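Local structure of uncharacterized protein (Enterococcus faecalis, 3PM7) at residues A[37-42]-A[60-65]; A[3-8]-A[49-54]. The protein is of unknown function but has a PC4-like domain, so it may bind single-stranded nucleic acid as relatives in that family do. One frame throughout, in Å; residues are numbered along the deposited sequence.

Contact 1 of 2, residues A[37-42]-A[60-65]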
loop_
_atom_site.group_PDB
_atom_site.type_symbol
_atom_site.label_atom_id
_atom_site.label_comp_id
_atom_site.label_asym_id
_atom_site.label_seq_id
_atom_site.Cartn_x
_atom_site.Cartn_y
_atom_site.Cartn_z
ATOM N N PRO A 37 13.304 -3.466 8.804
ATOM C CA PRO A 37 11.990 -3.959 8.392
ATOM C C PRO A 37 11.046 -2.843 8.025
ATOM O O PRO A 37 11.057 -1.780 8.644
ATOM C CB PRO A 37 11.470 -4.698 9.648
ATOM C CG PRO A 37 12.719 -5.065 10.421
ATOM C CD PRO A 37 13.647 -3.878 10.182
ATOM N N LYS A 38 10.212 -3.098 7.024
ATOM C CA LYS A 38 9.229 -2.126 6.590
ATOM C C LYS A 38 7.920 -2.814 6.201
ATOM O O LYS A 38 7.916 -3.949 5.739
ATOM C CB LYS A 38 9.780 -1.331 5.406
ATOM C CG LYS A 38 10.842 -0.296 5.796
ATOM C CD LYS A 38 11.408 0.482 4.600
ATOM C CE LYS A 38 12.634 1.301 5.024
ATOM N NZ LYS A 38 13.227 2.130 3.909
ATOM N N PHE A 39 6.804 -2.125 6.380
ATOM C CA PHE A 39 5.546 -2.623 5.861
ATOM C C PHE A 39 5.534 -2.541 4.342
ATOM O O PHE A 39 6.041 -1.591 3.761
ATOM C CB PHE A 39 4.383 -1.853 6.475
ATOM C CG PHE A 39 4.188 -2.157 7.930
ATOM C CD1 PHE A 39 4.631 -1.275 8.905
ATOM C CD2 PHE A 39 3.595 -3.346 8.320
ATOM C CE1 PHE A 39 4.459 -1.564 10.249
ATOM C CE2 PHE A 39 3.435 -3.657 9.667
ATOM C CZ PHE A 39 3.853 -2.763 10.632
ATOM N N ASP A 40 4.948 -3.553 3.713
ATOM C CA ASP A 40 5.042 -3.754 2.278
ATOM C C ASP A 40 3.660 -4.190 1.794
ATOM O O ASP A 40 3.056 -5.123 2.345
ATOM C CB ASP A 40 6.099 -4.832 1.965
ATOM C CG ASP A 40 6.351 -5.002 0.470
ATOM O OD1 ASP A 40 5.851 -5.969 -0.143
ATOM O OD2 ASP A 40 7.054 -4.165 -0.106
ATOM N N LEU A 41 3.153 -3.503 0.780
ATOM C CA LEU A 41 1.795 -3.747 0.281
ATOM C C LEU A 41 1.920 -4.114 -1.186
ATOM O O LEU A 41 2.356 -3.304 -1.991
ATOM C CB LEU A 41 0.966 -2.471 0.418
ATOM C CG LEU A 41 -0.550 -2.571 0.274
ATOM C CD1 LEU A 41 -1.095 -3.513 1.311
ATOM C CD2 LEU A 41 -1.184 -1.192 0.424
ATOM N N ARG A 42 1.566 -5.340 -1.541
ATOM C CA ARG A 42 1.993 -5.856 -2.825
ATOM C C ARG A 42 1.241 -7.135 -3.174
ATOM O O ARG A 42 0.737 -7.822 -2.291
ATOM C CB ARG A 42 3.504 -6.123 -2.694
ATOM C CG ARG A 42 4.189 -6.918 -3.774
ATOM C CD ARG A 42 5.674 -7.143 -3.382
ATOM N NE ARG A 42 6.249 -5.941 -2.778
ATOM C CZ ARG A 42 6.780 -4.923 -3.459
ATOM N NH1 ARG A 42 6.832 -4.954 -4.791
ATOM N NH2 ARG A 42 7.273 -3.868 -2.804
ATOM N N GLU A 60 7.657 5.957 9.016
ATOM C CA GLU A 60 7.077 7.288 9.107
ATOM C C GLU A 60 5.825 7.388 8.226
ATOM O O GLU A 60 4.827 7.992 8.618
ATOM C CB GLU A 60 8.110 8.369 8.742
ATOM C CG GLU A 60 8.284 8.635 7.241
ATOM C CD GLU A 60 9.600 8.113 6.660
ATOM O OE1 GLU A 60 10.478 7.648 7.437
ATOM O OE2 GLU A 60 9.750 8.171 5.412
ATOM N N GLU A 61 5.883 6.779 7.043
ATOM C CA GLU A 61 4.739 6.728 6.142
ATOM C C GLU A 61 3.631 5.843 6.696
ATOM O O GLU A 61 2.445 6.160 6.567
ATOM C CB GLU A 61 5.171 6.232 4.764
ATOM C CG GLU A 61 6.260 7.083 4.165
ATOM C CD GLU A 61 6.810 6.498 2.880
ATOM O OE1 GLU A 61 6.846 5.250 2.762
ATOM O OE2 GLU A 61 7.200 7.285 1.990
ATOM N N PHE A 62 4.010 4.733 7.318
ATOM C CA PHE A 62 3.000 3.822 7.829
ATOM C C PHE A 62 2.263 4.406 9.025
ATOM O O PHE A 62 1.102 4.075 9.265
ATOM C CB PHE A 62 3.579 2.447 8.204
ATOM C CG PHE A 62 2.517 1.451 8.522
ATOM C CD1 PHE A 62 2.179 1.169 9.841
ATOM C CD2 PHE A 62 1.792 0.853 7.498
ATOM C CE1 PHE A 62 1.165 0.271 10.132
ATOM C CE2 PHE A 62 0.768 -0.046 7.777
ATOM C CZ PHE A 62 0.450 -0.337 9.099
ATOM N N ALA A 63 2.943 5.251 9.794
ATOM C CA ALA A 63 2.297 5.880 10.937
ATOM C C ALA A 63 1.309 6.917 10.424
ATOM O O ALA A 63 0.190 7.003 10.919
ATOM C CB ALA A 63 3.319 6.515 11.868
ATOM N N GLU A 64 1.724 7.692 9.426
ATOM C CA GLU A 64 0.848 8.668 8.760
ATOM C C GLU A 64 -0.350 8.021 8.076
ATOM O O GLU A 64 -1.455 8.544 8.130
ATOM C CB GLU A 64 1.631 9.483 7.732
ATOM C CG GLU A 64 2.502 10.570 8.337
ATOM C CD GLU A 64 1.693 11.749 8.858
ATOM O OE1 GLU A 64 0.472 11.821 8.570
ATOM O OE2 GLU A 64 2.285 12.607 9.553
ATOM N N LEU A 65 -0.123 6.894 7.411
ATOM C CA LEU A 65 -1.215 6.143 6.824
ATOM C C LEU A 65 -2.163 5.723 7.928
ATOM O O LEU A 65 -3.383 5.746 7.769
ATOM C CB LEU A 65 -0.687 4.907 6.104
ATOM C CG LEU A 65 -1.796 4.021 5.522
ATOM C CD1 LEU A 65 -2.739 4.798 4.605
ATOM C CD2 LEU A 65 -1.184 2.847 4.777
#
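Phe39 on strand 38-44 and Phe62 on helix 59-71 lay their rings against each other, and nearly all the surface buried here belongs to these two side chains. The rings form an offset face-to-face stack, with centroids 4.0 Å apart and planes tilted by 23°. Because of the offset, it is the CD1 side of Phe39 that rides over Phe62: Phe39 CD1 comes within 3.5 Å of Phe62 CG, and Phe39 CE1 lies 3.6 Å from Phe62 CD1. In return, Phe62 CE1 sits over a face of the Phe39 ring, toward its rim. The two residues leave their backbones by different routes. Phe62 holds CG anti to its N (chi1 -171°), which reaches the ring out from the helix, whereas Phe39 keeps CG anti to the carbonyl carbon, beside its N (chi1 -70°), and so brings CD1 and CE1 to the helix.

In the PC4-like fold an antiparallel sheet is followed by a C-terminal helix, and this stack ties the two together. Leu29 and Leu57 on the neighbouring strands add to the packing, and Met72 of the second subunit packs on Phe62. Along the same strand, Asp40 and Arg42 point the other way. There NE and NH2 of Arg42 grip the Asp40 carboxylate side-on, with Arg42 NE to Asp40 OD1 and Arg42 NH2 to Asp40 OD2 both at 2.7 Å, while Thr56 OG1 bonds OD2 as well. The strand thus separates a charged side (Asp40, Arg42) from an apolar one (Phe39, Leu41), and between these two segments the helix is joined to the sheet by ring overlap and dispersion alone.

Contact 2 of 2, residues A[3-8]-A[49-54]; sequences EEFSYE and EKMGKG
Phe5 turns its CG anti to its own carbonyl carbon (chi1 -77°), and this carries the ring off the short helix 3-8 toward the backbone of 49-51. Met51, modelled as selenomethionine, approaches from the facing segment: chi1 of 83° sets CG between the backbone N and the carbonyl carbon, and its side chain packs on Trp44 and Trp32. The contact lies at the surface of the PC4-like fold, where the N-terminal helix, leading into strand 9-18, meets the loop that runs into strand 51-52.

The ring presents an edge to the loop. Phe5 CE2 stands 3.9 Å from Glu49 O, with the oxygen near the ring plane, where a carbonyl meets the slightly positive C-H rim rather than the pi cloud. The same Phe5 CE2 is 4.0 Å from Lys50 CA. The Met51 methyl belongs to the ring's neighbourhood too, brought there by a modelled bend at chi3, but its separation from the ring is too short for two carbons, and the exact placing of CE is doubtful. The CB atoms of Glu49 and Lys50 are turned away from the helix, and at these two residues Phe5 meets main chain. Trp44 also serves Phe5 directly, as an edge-to-face partner.

At its far end the helix is tied to the body of the protein by Glu8, whose OE1 bonds Asn33 N. Within its first turn Glu3 O takes two donors on one face of its plane: Tyr7 N at 3.3 Å, and Ser6 OG, which comes in from above that plane at 2.7 Å.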
loop_
_atom_site.group_PDB
_atom_site.type_symbol
_atom_site.label_atom_id
_atom_site.label_comp_id
_atom_site.label_asym_id
_atom_site.label_seq_id
_atom_site.Cartn_x
_atom_site.Cartn_y
_atom_site.Cartn_z
ATOM N N GLU A 3 12.656 -19.823 -0.732
ATOM C CA GLU A 3 12.878 -19.845 0.705
ATOM C C GLU A 3 13.505 -18.515 1.092
ATOM O O GLU A 3 13.643 -18.195 2.273
ATOM C CB GLU A 3 13.807 -20.996 1.101
ATOM C CG GLU A 3 13.567 -22.297 0.349
ATOM C CD GLU A 3 14.344 -22.372 -0.958
ATOM O OE1 GLU A 3 15.318 -21.603 -1.125
ATOM O OE2 GLU A 3 13.979 -23.202 -1.818
ATOM N N GLU A 4 13.893 -17.744 0.080
ATOM C CA GLU A 4 14.462 -16.428 0.305
ATOM C C GLU A 4 13.363 -15.472 0.738
ATOM O O GLU A 4 13.528 -14.693 1.678
ATOM C CB GLU A 4 15.155 -15.921 -0.955
ATOM C CG GLU A 4 16.214 -14.879 -0.680
ATOM C CD GLU A 4 17.069 -14.585 -1.894
ATOM O OE1 GLU A 4 17.167 -15.460 -2.787
ATOM O OE2 GLU A 4 17.639 -13.476 -1.956
ATOM N N PHE A 5 12.226 -15.539 0.063
ATOM C CA PHE A 5 11.073 -14.762 0.483
ATOM C C PHE A 5 10.645 -15.141 1.911
ATOM O O PHE A 5 10.323 -14.273 2.720
ATOM C CB PHE A 5 9.924 -14.930 -0.514
ATOM C CG PHE A 5 10.094 -14.131 -1.785
ATOM C CD1 PHE A 5 10.565 -12.824 -1.748
ATOM C CD2 PHE A 5 9.806 -14.696 -3.019
ATOM C CE1 PHE A 5 10.706 -12.093 -2.897
ATOM C CE2 PHE A 5 9.941 -13.975 -4.182
ATOM C CZ PHE A 5 10.393 -12.660 -4.130
ATOM N N SER A 6 10.676 -16.429 2.235
ATOM C CA SER A 6 10.208 -16.878 3.548
ATOM C C SER A 6 11.057 -16.296 4.673
ATOM O O SER A 6 10.567 -16.041 5.768
ATOM C CB SER A 6 10.200 -18.406 3.637
ATOM O OG SER A 6 11.518 -18.912 3.780
ATOM N N TYR A 7 12.337 -16.088 4.397
ATOM C CA TYR A 7 13.224 -15.458 5.361
ATOM C C TYR A 7 12.965 -13.944 5.467
ATOM O O TYR A 7 13.055 -13.343 6.548
ATOM C CB TYR A 7 14.676 -15.723 4.960
ATOM C CG TYR A 7 15.688 -15.171 5.939
ATOM C CD1 TYR A 7 16.408 -14.010 5.647
ATOM C CD2 TYR A 7 15.927 -15.809 7.163
ATOM C CE1 TYR A 7 17.339 -13.500 6.541
ATOM C CE2 TYR A 7 16.852 -15.307 8.062
ATOM C CZ TYR A 7 17.556 -14.154 7.744
ATOM O OH TYR A 7 18.467 -13.642 8.636
ATOM N N GLU A 8 12.657 -13.319 4.338
ATOM C CA GLU A 8 12.484 -11.868 4.298
ATOM C C GLU A 8 11.125 -11.421 4.850
ATOM O O GLU A 8 11.010 -10.343 5.437
ATOM C CB GLU A 8 12.702 -11.361 2.868
ATOM C CG GLU A 8 14.124 -11.644 2.364
ATOM C CD GLU A 8 14.326 -11.252 0.912
ATOM O OE1 GLU A 8 15.348 -10.605 0.619
ATOM O OE2 GLU A 8 13.469 -11.585 0.067
ATOM N N GLU A 49 5.919 -17.456 -4.146
ATOM C CA GLU A 49 7.023 -17.917 -4.983
ATOM C C GLU A 49 7.536 -16.781 -5.865
ATOM O O GLU A 49 8.591 -16.880 -6.476
ATOM C CB GLU A 49 6.571 -19.091 -5.861
ATOM C CG GLU A 49 5.557 -18.699 -6.929
ATOM C CD GLU A 49 4.878 -19.901 -7.575
ATOM O OE1 GLU A 49 3.732 -19.752 -8.066
ATOM O OE2 GLU A 49 5.494 -20.993 -7.594
ATOM N N LYS A 50 6.766 -15.704 -5.934
ATOM C CA LYS A 50 7.064 -14.607 -6.834
ATOM C C LYS A 50 6.239 -13.414 -6.411
ATOM O O LYS A 50 5.104 -13.573 -5.934
ATOM C CB LYS A 50 6.730 -15.012 -8.268
ATOM C CG LYS A 50 6.968 -13.943 -9.314
ATOM C CD LYS A 50 6.767 -14.501 -10.716
ATOM C CE LYS A 50 6.916 -13.420 -11.774
ATOM N NZ LYS A 50 6.064 -12.232 -11.470
HETATM N N MSE A 51 6.801 -12.220 -6.587
HETATM C CA MSE A 51 6.120 -10.998 -6.176
HETATM C C MSE A 51 5.689 -10.168 -7.380
HETATM O O MSE A 51 6.236 -10.285 -8.466
HETATM C CB MSE A 51 7.014 -10.165 -5.247
HETATM C CG MSE A 51 8.018 -9.287 -5.970
HETATM SE SE MSE A 51 9.043 -8.066 -4.806
HETATM C CE MSE A 51 10.379 -9.318 -4.151
ATOM N N GLY A 52 4.683 -9.337 -7.180
ATOM C CA GLY A 52 4.236 -8.454 -8.237
ATOM C C GLY A 52 4.489 -7.040 -7.784
ATOM O O GLY A 52 5.275 -6.809 -6.864
ATOM N N LYS A 53 3.792 -6.102 -8.412
ATOM C CA LYS A 53 3.983 -4.682 -8.171
ATOM C C LYS A 53 3.373 -4.260 -6.850
ATOM O O LYS A 53 2.322 -4.760 -6.444
ATOM C CB LYS A 53 3.350 -3.867 -9.307
ATOM C CG LYS A 53 1.866 -4.132 -9.510
ATOM C CD LYS A 53 1.254 -3.174 -10.532
ATOM C CE LYS A 53 1.833 -3.390 -11.928
ATOM N NZ LYS A 53 1.404 -4.683 -12.537
ATOM N N GLY A 54 4.040 -3.340 -6.166
ATOM C CA GLY A 54 3.505 -2.851 -4.913
ATOM C C GLY A 54 4.338 -1.712 -4.393
ATOM O O GLY A 54 5.036 -1.069 -5.153
#

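Contact 1 is partly buried and joins the sheet to the C-terminal helix, while contact 2 lies at the surface and seats the N-terminal helix on the chain around strand 51-52. Their centres are about 17 Å apart, on opposite sides of the chain's centre. Both rely on phenylalanine, but differently: ring face on ring face in contact 1, a ring edge against main-chain atoms, with selenomethionine Met51 alongside, in contact 2. Arg42 bridges them: its NH1 lies 3.2 Å from Gly52 O, a probable hydrogen bond, and Arg42 CD packs 3.8 Å from Met51 SE.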